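Local coordinates for protein serine acetyltransferase (Neisseria gonorrhoeae, PDB 6WYE) that probably catalyses the acetylation of L-serine by acetyl-CoA to give O-acetyl-L-serine, the first of two steps from serine to cysteine, at residues E40-A45 with T59-E64; A53-Q58 with A71-S76; E115-C120 with M180-T185; R144-G149 with L153-Q158; R160-E163 with V167-H170. One frame throughout, in Å; residues are numbered along the deposited sequence. Where two conformers were deposited one is given.

Contact 1. Residues E40-A45 with T59-E64; sequences EETAAA and TVLRHE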
# COMPACT_ATOMS: atom_id res chain seq x y z
N GLU A 40 0.34 23.71 20.48
CA GLU A 40 -0.67 24.75 20.28
C GLU A 40 -0.80 25.11 18.80
O GLU A 40 -1.92 25.30 18.30
CB GLU A 40 -0.34 26.01 21.11
N GLU A 41 0.33 25.26 18.09
CA GLU A 41 0.27 25.45 16.65
C GLU A 41 -0.45 24.29 15.98
O GLU A 41 -1.23 24.49 15.03
CB GLU A 41 1.68 25.56 16.06
CG GLU A 41 2.54 26.68 16.57
CD GLU A 41 3.98 26.58 16.05
OE1 GLU A 41 4.35 25.53 15.49
OE2 GLU A 41 4.74 27.56 16.21
N THR A 42 -0.18 23.07 16.43
CA THR A 42 -0.75 21.91 15.76
C THR A 42 -2.25 21.81 16.03
O THR A 42 -3.03 21.53 15.11
CB THR A 42 -0.02 20.65 16.23
OG1 THR A 42 1.36 20.73 15.84
CG2 THR A 42 -0.65 19.40 15.60
N ALA A 43 -2.67 22.08 17.27
CA ALA A 43 -4.11 22.07 17.54
C ALA A 43 -4.83 23.10 16.68
O ALA A 43 -5.92 22.84 16.18
CB ALA A 43 -4.37 22.33 19.03
N ALA A 44 -4.20 24.26 16.47
CA ALA A 44 -4.78 25.27 15.60
C ALA A 44 -4.89 24.79 14.15
O ALA A 44 -5.91 25.00 13.49
CB ALA A 44 -3.95 26.55 15.66
N ALA A 45 -3.81 24.19 13.63
CA ALA A 45 -3.86 23.68 12.26
C ALA A 45 -4.91 22.59 12.12
O ALA A 45 -5.65 22.54 11.12
CB ALA A 45 -2.49 23.15 11.84
N THR A 59 0.37 12.03 14.58
CA THR A 59 1.78 12.37 14.50
C THR A 59 2.24 13.27 15.64
O THR A 59 3.39 13.14 16.09
CB THR A 59 2.09 13.03 13.15
OG1 THR A 59 1.76 12.12 12.10
CG2 THR A 59 3.57 13.42 13.05
N VAL A 60 1.40 14.19 16.11
CA VAL A 60 1.83 15.17 17.11
C VAL A 60 1.05 15.07 18.42
O VAL A 60 1.64 14.80 19.47
CB VAL A 60 1.74 16.59 16.53
CG1 VAL A 60 2.10 17.63 17.60
CG2 VAL A 60 2.67 16.73 15.28
N LEU A 61 -0.26 15.31 18.37
CA LEU A 61 -1.00 15.62 19.60
C LEU A 61 -1.13 14.41 20.53
O LEU A 61 -1.16 14.58 21.75
CB LEU A 61 -2.37 16.20 19.27
CG LEU A 61 -2.36 17.48 18.42
CD1 LEU A 61 -3.78 17.93 18.18
CD2 LEU A 61 -1.56 18.61 19.09
N ARG A 62 -1.22 13.19 19.99
CA ARG A 62 -1.31 12.02 20.86
C ARG A 62 0.03 11.66 21.51
O ARG A 62 0.06 10.75 22.35
CB ARG A 62 -1.86 10.81 20.10
N HIS A 63 1.12 12.33 21.16
CA HIS A 63 2.41 12.01 21.74
C HIS A 63 2.70 12.88 22.96
O HIS A 63 2.13 13.96 23.13
CB HIS A 63 3.53 12.19 20.71
CG HIS A 63 3.38 11.29 19.52
ND1 HIS A 63 4.06 10.10 19.41
CD2 HIS A 63 2.61 11.39 18.42
CE1 HIS A 63 3.72 9.51 18.28
NE2 HIS A 63 2.84 10.28 17.66
N GLU A 64 3.63 12.41 23.79
CA GLU A 64 3.98 13.09 25.03
C GLU A 64 5.27 13.89 24.94
O GLU A 64 5.60 14.58 25.91
CB GLU A 64 4.10 12.07 26.17

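Contact 2. Residues A53-Q58 with A71-S76; sequences ASFLHQ and AYHLSS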
# COMPACT_ATOMS: atom_id res chain seq x y z
N ALA A 53 -6.52 16.64 10.10
CA ALA A 53 -6.69 16.60 11.55
C ALA A 53 -6.18 15.29 12.14
O ALA A 53 -5.46 15.29 13.14
CB ALA A 53 -8.15 16.82 11.92
N SER A 54 -6.50 14.15 11.51
CA SER A 54 -6.14 12.87 12.12
C SER A 54 -4.65 12.57 11.98
O SER A 54 -4.06 11.96 12.87
CB SER A 54 -6.94 11.74 11.49
OG SER A 54 -8.32 11.89 11.79
N PHE A 55 -4.04 13.05 10.89
CA PHE A 55 -2.59 12.99 10.77
C PHE A 55 -1.91 13.77 11.89
O PHE A 55 -0.97 13.28 12.52
CB PHE A 55 -2.18 13.52 9.40
CG PHE A 55 -0.82 14.18 9.34
CD1 PHE A 55 0.34 13.44 9.48
CD2 PHE A 55 -0.72 15.54 9.08
CE1 PHE A 55 1.60 14.06 9.39
CE2 PHE A 55 0.53 16.17 8.98
CZ PHE A 55 1.69 15.42 9.13
N LEU A 56 -2.38 15.00 12.15
CA LEU A 56 -1.78 15.83 13.19
C LEU A 56 -2.00 15.24 14.58
O LEU A 56 -1.12 15.35 15.44
CB LEU A 56 -2.34 17.26 13.13
CG LEU A 56 -1.96 17.99 11.84
CD1 LEU A 56 -2.75 19.27 11.72
CD2 LEU A 56 -0.44 18.26 11.81
N HIS A 57 -3.16 14.60 14.81
CA HIS A 57 -3.41 13.96 16.09
C HIS A 57 -2.54 12.71 16.26
O HIS A 57 -2.01 12.46 17.35
CB HIS A 57 -4.90 13.61 16.23
CG HIS A 57 -5.70 14.64 16.98
ND1 HIS A 57 -6.28 15.73 16.36
CD2 HIS A 57 -6.01 14.75 18.30
CE1 HIS A 57 -6.92 16.46 17.26
NE2 HIS A 57 -6.77 15.88 18.44
N GLN A 58 -2.36 11.92 15.20
CA GLN A 58 -1.55 10.71 15.31
C GLN A 58 -0.06 11.01 15.31
O GLN A 58 0.71 10.33 16.01
CB GLN A 58 -1.87 9.74 14.16
CG GLN A 58 -3.24 9.07 14.28
CD GLN A 58 -3.78 8.58 12.94
OE1 GLN A 58 -3.06 8.58 11.93
NE2 GLN A 58 -5.05 8.20 12.92
N ALA A 71 10.45 10.87 15.99
CA ALA A 71 10.63 9.46 15.64
C ALA A 71 9.46 8.95 14.81
O ALA A 71 9.65 8.21 13.84
CB ALA A 71 10.79 8.62 16.91
N TYR A 72 8.25 9.35 15.19
CA TYR A 72 7.06 8.90 14.46
C TYR A 72 7.05 9.45 13.04
O TYR A 72 6.85 8.70 12.07
CB TYR A 72 5.80 9.33 15.22
CG TYR A 72 4.52 8.69 14.75
CD1 TYR A 72 4.11 7.47 15.26
CD2 TYR A 72 3.71 9.32 13.82
CE1 TYR A 72 2.91 6.89 14.85
CE2 TYR A 72 2.50 8.75 13.41
CZ TYR A 72 2.12 7.54 13.92
OH TYR A 72 0.94 6.97 13.51
N HIS A 73 7.28 10.74 12.88
CA HIS A 73 7.23 11.36 11.54
C HIS A 73 8.36 10.85 10.65
O HIS A 73 8.10 10.56 9.52
CB HIS A 73 7.25 12.87 11.66
CG HIS A 73 6.74 13.61 10.48
ND1 HIS A 73 5.66 13.21 9.78
CD2 HIS A 73 7.15 14.75 9.92
CE1 HIS A 73 5.43 14.07 8.84
NE2 HIS A 73 6.32 15.00 8.90
N LEU A 74 9.56 10.76 11.18
CA LEU A 74 10.68 10.28 10.38
C LEU A 74 10.45 8.84 9.91
O LEU A 74 10.74 8.50 8.76
CB LEU A 74 11.98 10.36 11.18
CG LEU A 74 12.53 11.75 11.47
CD1 LEU A 74 13.89 11.65 12.15
CD2 LEU A 74 12.62 12.56 10.17
N SER A 75 9.95 7.98 10.80
CA SER A 75 9.70 6.61 10.38
C SER A 75 8.61 6.55 9.33
O SER A 75 8.68 5.72 8.41
CB SER A 75 9.36 5.73 11.59
OG SER A 75 8.10 6.09 12.13
N SER A 76 7.62 7.44 9.42
CA SER A 76 6.67 7.60 8.32
C SER A 76 7.39 7.88 7.00
O SER A 76 7.04 7.32 5.96
CB SER A 76 5.63 8.68 8.67
OG SER A 76 5.98 9.96 8.17
O HOH W 1 -0.51 7.17 16.12

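Contact 3. Residues E115-C120 with M180-T185; sequences ERDPAC and MLDHAT. With NA (sodium ion), chain G; LMR ((2S)-2-hydroxybutanedioic acid), chain H.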
# COMPACT_ATOMS: atom_id res chain seq x y z
N GLU A 115 14.84 31.26 13.51
CA GLU A 115 15.60 32.50 13.53
C GLU A 115 16.02 32.92 12.13
O GLU A 115 15.87 34.09 11.76
CB GLU A 115 16.84 32.34 14.42
CG GLU A 115 16.52 32.29 15.91
CD GLU A 115 17.69 31.79 16.73
OE1 GLU A 115 18.80 31.69 16.17
OE2 GLU A 115 17.50 31.47 17.93
N ARG A 116 16.55 31.99 11.34
CA ARG A 116 17.28 32.33 10.12
C ARG A 116 16.46 32.25 8.84
O ARG A 116 16.84 32.90 7.86
CB ARG A 116 18.51 31.42 9.97
CG ARG A 116 19.39 31.37 11.21
CD ARG A 116 20.38 30.23 11.13
NE ARG A 116 20.96 29.88 12.43
CZ ARG A 116 21.77 28.84 12.63
NH1 ARG A 116 22.10 28.04 11.62
NH2 ARG A 116 22.23 28.59 13.85
N ASP A 117 15.36 31.49 8.81
CA ASP A 117 14.60 31.31 7.57
C ASP A 117 13.39 32.21 7.61
O ASP A 117 12.50 31.98 8.44
CB ASP A 117 14.18 29.85 7.39
CG ASP A 117 13.45 29.58 6.07
OD1 ASP A 117 13.21 30.54 5.29
OD2 ASP A 117 13.12 28.39 5.82
N PRO A 118 13.30 33.25 6.78
CA PRO A 118 12.11 34.11 6.80
C PRO A 118 10.84 33.41 6.35
O PRO A 118 9.76 33.95 6.58
CB PRO A 118 12.46 35.26 5.84
CG PRO A 118 13.68 34.79 5.08
CD PRO A 118 14.39 33.80 5.96
N ALA A 119 10.94 32.26 5.69
CA ALA A 119 9.73 31.51 5.38
C ALA A 119 9.18 30.76 6.59
O ALA A 119 8.08 30.20 6.50
CB ALA A 119 10.00 30.51 4.24
N CYS A 120 9.90 30.74 7.71
CA CYS A 120 9.47 29.99 8.88
C CYS A 120 9.02 30.96 9.96
O CYS A 120 9.85 31.70 10.51
CB CYS A 120 10.60 29.10 9.41
SG CYS A 120 10.17 28.28 10.92
N MET A 180 20.96 24.54 9.90
CA MET A 180 19.85 24.70 8.97
C MET A 180 20.30 24.21 7.60
O MET A 180 21.33 24.67 7.09
CB MET A 180 19.39 26.15 8.88
CG MET A 180 18.34 26.39 7.80
SD MET A 180 17.62 28.05 7.81
CE MET A 180 18.89 28.95 6.94
N LEU A 181 19.54 23.27 7.04
CA LEU A 181 19.72 22.81 5.66
C LEU A 181 18.44 23.20 4.93
O LEU A 181 17.44 22.48 4.99
CB LEU A 181 19.97 21.30 5.60
CG LEU A 181 19.99 20.67 4.19
CD1 LEU A 181 21.03 21.34 3.29
CD2 LEU A 181 20.25 19.17 4.26
N ASP A 182 18.46 24.36 4.29
CA ASP A 182 17.27 24.91 3.66
C ASP A 182 17.04 24.29 2.28
O ASP A 182 17.96 24.25 1.46
CB ASP A 182 17.42 26.43 3.55
CG ASP A 182 16.12 27.13 3.26
OD1 ASP A 182 15.05 26.50 3.34
OD2 ASP A 182 16.18 28.34 2.94
N HIS A 183 15.81 23.83 2.00
CA HIS A 183 15.39 23.19 0.70
C HIS A 183 15.98 21.78 0.60
O HIS A 183 15.24 20.91 0.16
CB HIS A 183 15.58 24.07 -0.53
CG HIS A 183 15.32 25.52 -0.35
ND1 HIS A 183 14.06 26.03 -0.18
CD2 HIS A 183 16.16 26.58 -0.37
CE1 HIS A 183 14.14 27.34 -0.07
NE2 HIS A 183 15.41 27.69 -0.19
N ALA A 184 17.28 21.63 0.82
CA ALA A 184 17.98 20.35 1.01
C ALA A 184 18.39 19.61 -0.26
O ALA A 184 19.45 18.99 -0.28
CB ALA A 184 17.15 19.38 1.86
N THR A 185 17.55 19.64 -1.30
CA THR A 185 17.77 18.78 -2.47
C THR A 185 19.21 18.84 -2.96
O THR A 185 19.74 19.92 -3.24
CB THR A 185 16.84 19.20 -3.61
OG1 THR A 185 15.52 19.41 -3.08
CG2 THR A 185 16.80 18.10 -4.66
NA NA G . 11.98 32.94 10.51
C1 LMR H . 13.93 32.59 2.26
O1A LMR H . 14.50 33.61 1.97
O1B LMR H . 12.74 32.47 2.37
C2 LMR H . 14.82 31.36 2.51
O2 LMR H . 14.05 30.21 2.71
C3 LMR H . 15.79 31.10 1.36
C4 LMR H . 15.08 30.87 0.04
O4A LMR H . 13.89 30.72 0.06
O4B LMR H . 15.73 30.85 -0.96
O HOH W 2 13.70 34.55 9.92
O HOH W 3 12.58 27.53 3.48
O HOH W 4 15.10 26.24 6.20

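Contact 4. Residues R144-G149 with L153-Q158; sequences RLYLDG and LAYFLQ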
# COMPACT_ATOMS: atom_id res chain seq x y z
N ARG A 144 24.03 7.51 15.17
CA ARG A 144 23.99 6.71 16.39
C ARG A 144 23.91 5.21 16.08
O ARG A 144 24.60 4.40 16.71
CB ARG A 144 22.81 7.17 17.26
CG ARG A 144 22.40 6.27 18.45
CD ARG A 144 23.57 5.81 19.32
NE ARG A 144 24.32 6.92 19.88
CZ ARG A 144 25.63 6.91 20.12
NH1 ARG A 144 26.34 5.82 19.84
NH2 ARG A 144 26.22 7.98 20.63
N LEU A 145 23.05 4.83 15.13
CA LEU A 145 22.95 3.42 14.74
C LEU A 145 24.28 2.90 14.21
O LEU A 145 24.65 1.75 14.44
CB LEU A 145 21.84 3.26 13.70
CG LEU A 145 20.43 3.50 14.22
CD1 LEU A 145 19.39 3.36 13.12
CD2 LEU A 145 20.14 2.53 15.37
N TYR A 146 25.00 3.75 13.47
CA TYR A 146 26.30 3.39 12.92
C TYR A 146 27.32 3.17 14.03
O TYR A 146 28.05 2.17 14.03
CB TYR A 146 26.77 4.49 11.97
CG TYR A 146 28.05 4.24 11.22
CD1 TYR A 146 28.07 3.47 10.07
CD2 TYR A 146 29.24 4.84 11.62
CE1 TYR A 146 29.25 3.25 9.36
CE2 TYR A 146 30.42 4.63 10.92
CZ TYR A 146 30.42 3.84 9.79
OH TYR A 146 31.60 3.64 9.10
N LEU A 147 27.38 4.10 14.99
CA LEU A 147 28.33 3.99 16.10
C LEU A 147 28.08 2.76 16.95
O LEU A 147 29.03 2.17 17.47
CB LEU A 147 28.27 5.25 16.97
CG LEU A 147 28.78 6.52 16.29
CD1 LEU A 147 28.56 7.76 17.17
CD2 LEU A 147 30.25 6.35 15.92
N ASP A 148 26.81 2.37 17.14
CA ASP A 148 26.45 1.15 17.84
C ASP A 148 26.74 -0.11 17.04
O ASP A 148 26.43 -1.21 17.51
CB ASP A 148 24.98 1.17 18.25
CG ASP A 148 24.64 2.34 19.17
OD1 ASP A 148 25.57 3.04 19.62
OD2 ASP A 148 23.44 2.55 19.43
N GLY A 149 27.26 0.00 15.82
CA GLY A 149 27.59 -1.17 15.04
C GLY A 149 26.50 -1.68 14.12
O GLY A 149 26.66 -2.77 13.56
N LEU A 153 22.11 -1.64 8.70
CA LEU A 153 20.91 -0.83 8.87
C LEU A 153 21.18 0.62 8.52
O LEU A 153 20.35 1.26 7.87
CB LEU A 153 20.39 -0.93 10.31
CG LEU A 153 19.19 -0.04 10.62
CD1 LEU A 153 18.00 -0.31 9.66
CD2 LEU A 153 18.78 -0.26 12.06
N ALA A 154 22.32 1.16 8.96
CA ALA A 154 22.63 2.56 8.67
C ALA A 154 22.82 2.79 7.18
O ALA A 154 22.44 3.84 6.66
CB ALA A 154 23.85 3.02 9.46
N TYR A 155 23.43 1.83 6.47
CA TYR A 155 23.57 1.97 5.02
C TYR A 155 22.21 1.88 4.32
O TYR A 155 21.96 2.61 3.36
CB TYR A 155 24.51 0.90 4.47
CG TYR A 155 25.95 1.12 4.86
CD1 TYR A 155 26.49 2.39 4.93
CD2 TYR A 155 26.78 0.04 5.14
CE1 TYR A 155 27.82 2.60 5.29
CE2 TYR A 155 28.10 0.23 5.50
CZ TYR A 155 28.62 1.50 5.57
OH TYR A 155 29.94 1.67 5.92
N PHE A 156 21.34 0.97 4.78
CA PHE A 156 19.98 0.90 4.26
C PHE A 156 19.29 2.24 4.41
O PHE A 156 18.66 2.74 3.46
CB PHE A 156 19.21 -0.21 4.97
CG PHE A 156 17.77 -0.33 4.52
CD1 PHE A 156 16.78 0.49 5.07
CD2 PHE A 156 17.41 -1.27 3.57
CE1 PHE A 156 15.47 0.38 4.65
CE2 PHE A 156 16.09 -1.39 3.15
CZ PHE A 156 15.12 -0.56 3.68
N LEU A 157 19.40 2.86 5.58
CA LEU A 157 18.73 4.13 5.80
C LEU A 157 19.41 5.28 5.07
O LEU A 157 18.73 6.23 4.66
CB LEU A 157 18.64 4.43 7.30
CG LEU A 157 17.71 3.45 8.04
CD1 LEU A 157 17.79 3.60 9.58
CD2 LEU A 157 16.27 3.58 7.54
N GLN A 158 20.74 5.24 4.91
CA GLN A 158 21.41 6.27 4.11
C GLN A 158 20.82 6.30 2.70
O GLN A 158 20.55 7.38 2.15
CB GLN A 158 22.91 6.01 4.02
CG GLN A 158 23.67 6.94 3.04
CD GLN A 158 25.10 6.49 2.77
OE1 GLN A 158 25.49 5.40 3.16
NE2 GLN A 158 25.87 7.33 2.08

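Contact 5. Residues R160-E163 with V167-H170; sequences RMSE and VDIH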
# COMPACT_ATOMS: atom_id res chain seq x y z
N ARG A 160 17.82 5.10 1.82
CA ARG A 160 16.42 5.54 1.90
C ARG A 160 16.34 7.06 2.01
O ARG A 160 15.49 7.69 1.36
CB ARG A 160 15.72 4.92 3.12
CG ARG A 160 15.11 3.56 2.91
CD ARG A 160 14.15 3.57 1.75
NE ARG A 160 12.81 3.98 2.14
CZ ARG A 160 11.95 4.56 1.31
NH1 ARG A 160 12.32 4.81 0.06
NH2 ARG A 160 10.75 4.91 1.73
N MET A 161 17.18 7.65 2.86
CA MET A 161 17.26 9.11 2.96
C MET A 161 17.59 9.74 1.61
O MET A 161 17.05 10.80 1.27
CB MET A 161 18.32 9.51 3.98
CG MET A 161 17.92 9.31 5.45
SD MET A 161 19.38 9.22 6.51
CE MET A 161 20.08 10.85 6.24
N SER A 162 18.53 9.15 0.88
CA SER A 162 18.89 9.73 -0.41
C SER A 162 17.72 9.65 -1.38
O SER A 162 17.45 10.60 -2.13
CB SER A 162 20.13 9.03 -0.95
OG SER A 162 20.52 9.59 -2.18
N GLU A 163 16.99 8.53 -1.38
CA GLU A 163 15.82 8.38 -2.24
C GLU A 163 14.71 9.35 -1.86
O GLU A 163 14.16 10.04 -2.72
CB GLU A 163 15.31 6.94 -2.19
CG GLU A 163 16.16 5.96 -2.96
CD GLU A 163 15.63 4.55 -2.84
OE1 GLU A 163 14.83 4.30 -1.91
OE2 GLU A 163 16.01 3.71 -3.67
N VAL A 167 18.90 13.63 -0.27
CA VAL A 167 20.03 14.03 0.56
C VAL A 167 20.89 12.80 0.83
O VAL A 167 20.37 11.77 1.26
CB VAL A 167 19.56 14.66 1.89
CG1 VAL A 167 20.75 14.84 2.82
CG2 VAL A 167 18.86 16.00 1.66
N ASP A 168 22.19 12.91 0.59
CA ASP A 168 23.09 11.78 0.79
C ASP A 168 24.10 12.17 1.86
O ASP A 168 25.05 12.91 1.59
CB ASP A 168 23.77 11.38 -0.53
CG ASP A 168 24.59 10.11 -0.41
OD1 ASP A 168 24.94 9.72 0.73
OD2 ASP A 168 24.89 9.49 -1.45
N ILE A 169 23.91 11.67 3.08
CA ILE A 169 24.86 11.89 4.17
C ILE A 169 25.35 10.53 4.65
O ILE A 169 24.56 9.69 5.09
CB ILE A 169 24.23 12.69 5.32
CG1 ILE A 169 23.67 14.03 4.83
CG2 ILE A 169 25.26 12.90 6.45
CD1 ILE A 169 22.74 14.69 5.84
N HIS A 170 26.66 10.33 4.59
CA HIS A 170 27.25 9.09 5.08
C HIS A 170 27.02 8.96 6.58
O HIS A 170 27.15 9.94 7.31
CB HIS A 170 28.76 9.07 4.78
CG HIS A 170 29.39 7.73 4.97
ND1 HIS A 170 29.71 7.23 6.21
CD2 HIS A 170 29.71 6.76 4.08
CE1 HIS A 170 30.22 6.02 6.08
NE2 HIS A 170 30.23 5.71 4.79
O HOH W 5 22.79 8.75 -3.06

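Contact 1. Residues E40-A45 with T59-E64
Thr42 projects from helix 34-48 toward Val60 and Leu61 of helix 53-61, and each atom of its short side chain finds an apolar neighbour there. Its CB sits between two branches, 3.8 Å from Leu61 CD2 and 3.9 Å from Val60 CG1. At the fork the two tips part. With chi1 at -62°, the methyl CG2 stands anti to the backbone N and slips in beside Leu61 CD2 at 3.7 Å, with Val60 CB next to it. The hydroxyl OG1 approaches Val60 CG1 to 3.6 Å without gaining a polar partner from it; that need is met within its own helix, by the carbonyl O of Ile38 one turn back. The contact illustrates how successive helices pack in the helical N-terminal domain of serine acetyltransferases: Thr42 and Val60 meet tip to tip, whereas the Thr42 methyl and the Leu61 branch run alongside one another, pointing opposite ways. Leu61 CD2 continues along the partner helix until it lies 4.1 Å from the backbone N of Ala43. The backbone that carries Val60 and Leu61 includes a wider pi-type turn at 59-61, and His63 N closes back on Val60 O at 3.0 Å. Arg39 NH1 ties the Leu61 carbonyl to helix 34-48.

Contact 2. Residues A53-Q58 with A71-S76
Gln58 O, a carbonyl oxygen of helix 53-61, hangs over one face of the Tyr72 ring and is approached by three groups. It lies nearest CE2 of Tyr72, at 3.5 Å, displaced from the middle of the ring toward its rim. NE2 of His63 donates a hydrogen bond to it, and water 1 donates a weak bond to Gln58 O at 3.4 Å. The same water stands 3.0 Å from Tyr72 OH, so it bridges the carbonyl and the phenol, while Gln58 CB brushes Tyr72 OH at 4.0 Å. Tyr72 reaches across because its CG is anti to the backbone N (chi1 -167°). Its ring also meets His63 edge-to-face and takes a cation-pi contact from Arg86 of the fourth subunit.

One turn back along helix 53-61, Phe55 makes the other half of the contact. Its CE1 approaches CE1 of His73 at 3.9 Å, with the imidazole carbon near the plane of the phenyl ring, at its edge. The two planes are inclined at 45°, with ring centres 5.9 Å apart. His73 is steadied by a bond from NE2 to the carbonyl of Leu128, and His73 O receives Ser76 OG at 2.6 Å, on a lone pair in the carbonyl plane. Chemically, the polar needs of Gln58 O are met by His63 and, weakly, by the water, rather than by the ring beneath it.

Contact 3. Residues E115-C120 with M180-T185
Apolar packing joins the two segments through Met180, whose chain bends at chi3 (81°) to bring its end against Arg116 and Asp117, where helix 100-116 ends. SD lies 3.9 Å from Asp117 CB, and the methyl CE is equally close to Arg116 CB.

Two carboxylates come close, their side chains crossing at about a right angle with planes 57° apart; Asp117 OD2 is 3.7 Å from Asp182 OD1. Waters 3 and 4 each donate to both oxygens, water 4 weakly to Asp182; water 3, 2.6 Å from Asp117 OD2, also donates to the ligand O2. The other oxygens hold the hydroxyl of the bound (2S)-2-hydroxybutanedioic acid: its O2 is 2.7 Å from Asp117 OD1 and 2.8 Å from Asp182 OD2. The His183 ring meets the ligand carboxylate carbon edge-on, NE2 to C4 3.2 Å. Gly209, Arg217 and His218 of the second subunit complete the pocket.

An Asx turn, Ala119 N donating to Asp117 OD1 from well above the carboxylate plane, lies within a type I beta turn. Sodium is bound by the carbonyls of Asp117, Cys120 and Tyr114 and by water 2.

The ligand hydroxyl's one proton can serve only one carboxylate at a time, consistent with recognition of a hydroxylated substrate.

Contact 4. Residues R144-G149 with L153-Q158
A helical hairpin, formed by helices 131-147 and 151-165, is held together where Leu145 and Tyr146 meet Leu153, Ala154, Tyr155 and Leu157. The chains come nearest at Tyr146 and Ala154, whose CA atoms are 5.7 Å apart. A small residue on one side permits this approach: the CB atoms of the pair lie at 4.1 Å, with the Ala154 methyl near the plane of the Tyr146 ring, at its edge.

On one flank, a single methyl of Leu145 serves two partners. CD1 touches Leu153 CD2 at 3.8 Å and Leu157 CD1 at 3.9 Å, bringing together leucines one helical turn apart. The other flank is aromatic. Tyr146, its CG anti to the backbone N (chi1 -175°), turns its ring edge so that CE1 is 3.8 Å from Tyr155 OH, with that oxygen in the ring plane. Lys151, from the start of the second helix, adds a cation-pi contact to Tyr146.

Helix 131-147 ends in a Schellman motif: Gly149 takes positive phi and its N bonds back to Tyr146 O at 2.9 Å. Arg144 NH1 fastens the same final turn to Asp148 OD1 by a salt bridge of 2.9 Å. Packed through leucines, an alanine and two tyrosines, this is an alpha-alpha hairpin, its first helix closed by a Schellman glycine.

Contact 5. Residues R160-E163 with V167-H170
Ser162 and Val167 carry the tight part of this contact, and it is made largely by backbone. The carbonyl oxygen of Val167 pushes against the helix so that it lies only 3.0 Å from Ser162 CA, a CA-H...O contact with an angle of 132° at the hydrogen. Ser162 N is 3.2 Å from Val167 O but points badly for a hydrogen bond, and Ser162 CB follows at 3.5 Å from that Val167 O. Met161 C is also 3.5 Å from Val167 O; its side chain stands farther off, bends at chi3 (62°) and packs against Ala138 and His139 of helix 131-147.

The looser side is built on water. Ser162 OG, anti to its own nitrogen with chi1 at -178°, comes no nearer to Asp168 than 4.1 Å, at CB. Water 5 spans the gap, accepting from Ser162 OG at 2.6 Å and donating to Asp168 OD2 at 2.7 Å. A neighbouring chain, the fifth subunit, adds Lys131 NZ to the serine hydroxyl and His183 ND1 to Asp168 OD2, while Gln158 holds OD1. Asp168 thus probably helps to orient His183 of the fifth subunit, a residue of the hydroxy-acid pocket.

On the far side of the helix, Arg160 NH1 meets Glu163 OE1 at 3.2 Å, in the guanidinium plane, and Lys77 of the fifth subunit pairs with that glutamate.

Backbone bonds from Asp168 to Phe187 and Ala189 lay strand 168-169 against the next coil. This is the passage from the helical domain into the left-handed parallel beta-helix of hexapeptide-repeat transferases.

Overall arrangement
The five contacts run from the helical N-terminal domain to the beginning of the beta-helix. Contacts 1 and 2 come first, with centres 10 Å apart; both use helix 53-61, and their segments alternate along the chain, interlocking three successive helices. The centre of contact 3 is about 22 Å from the centres of both, and it closes a long loop in which contacts 4 and 5 are nested. Those two share helix 151-165, with centres 12 Å apart, and Gln158 of one reaches Asp168 of the other. Contacts 3 and 5 touch where Ala184 packs on Val167. The ligand site in contact 3 thus joins the domains, and all five contacts touch other subunits of the six-chain assembly.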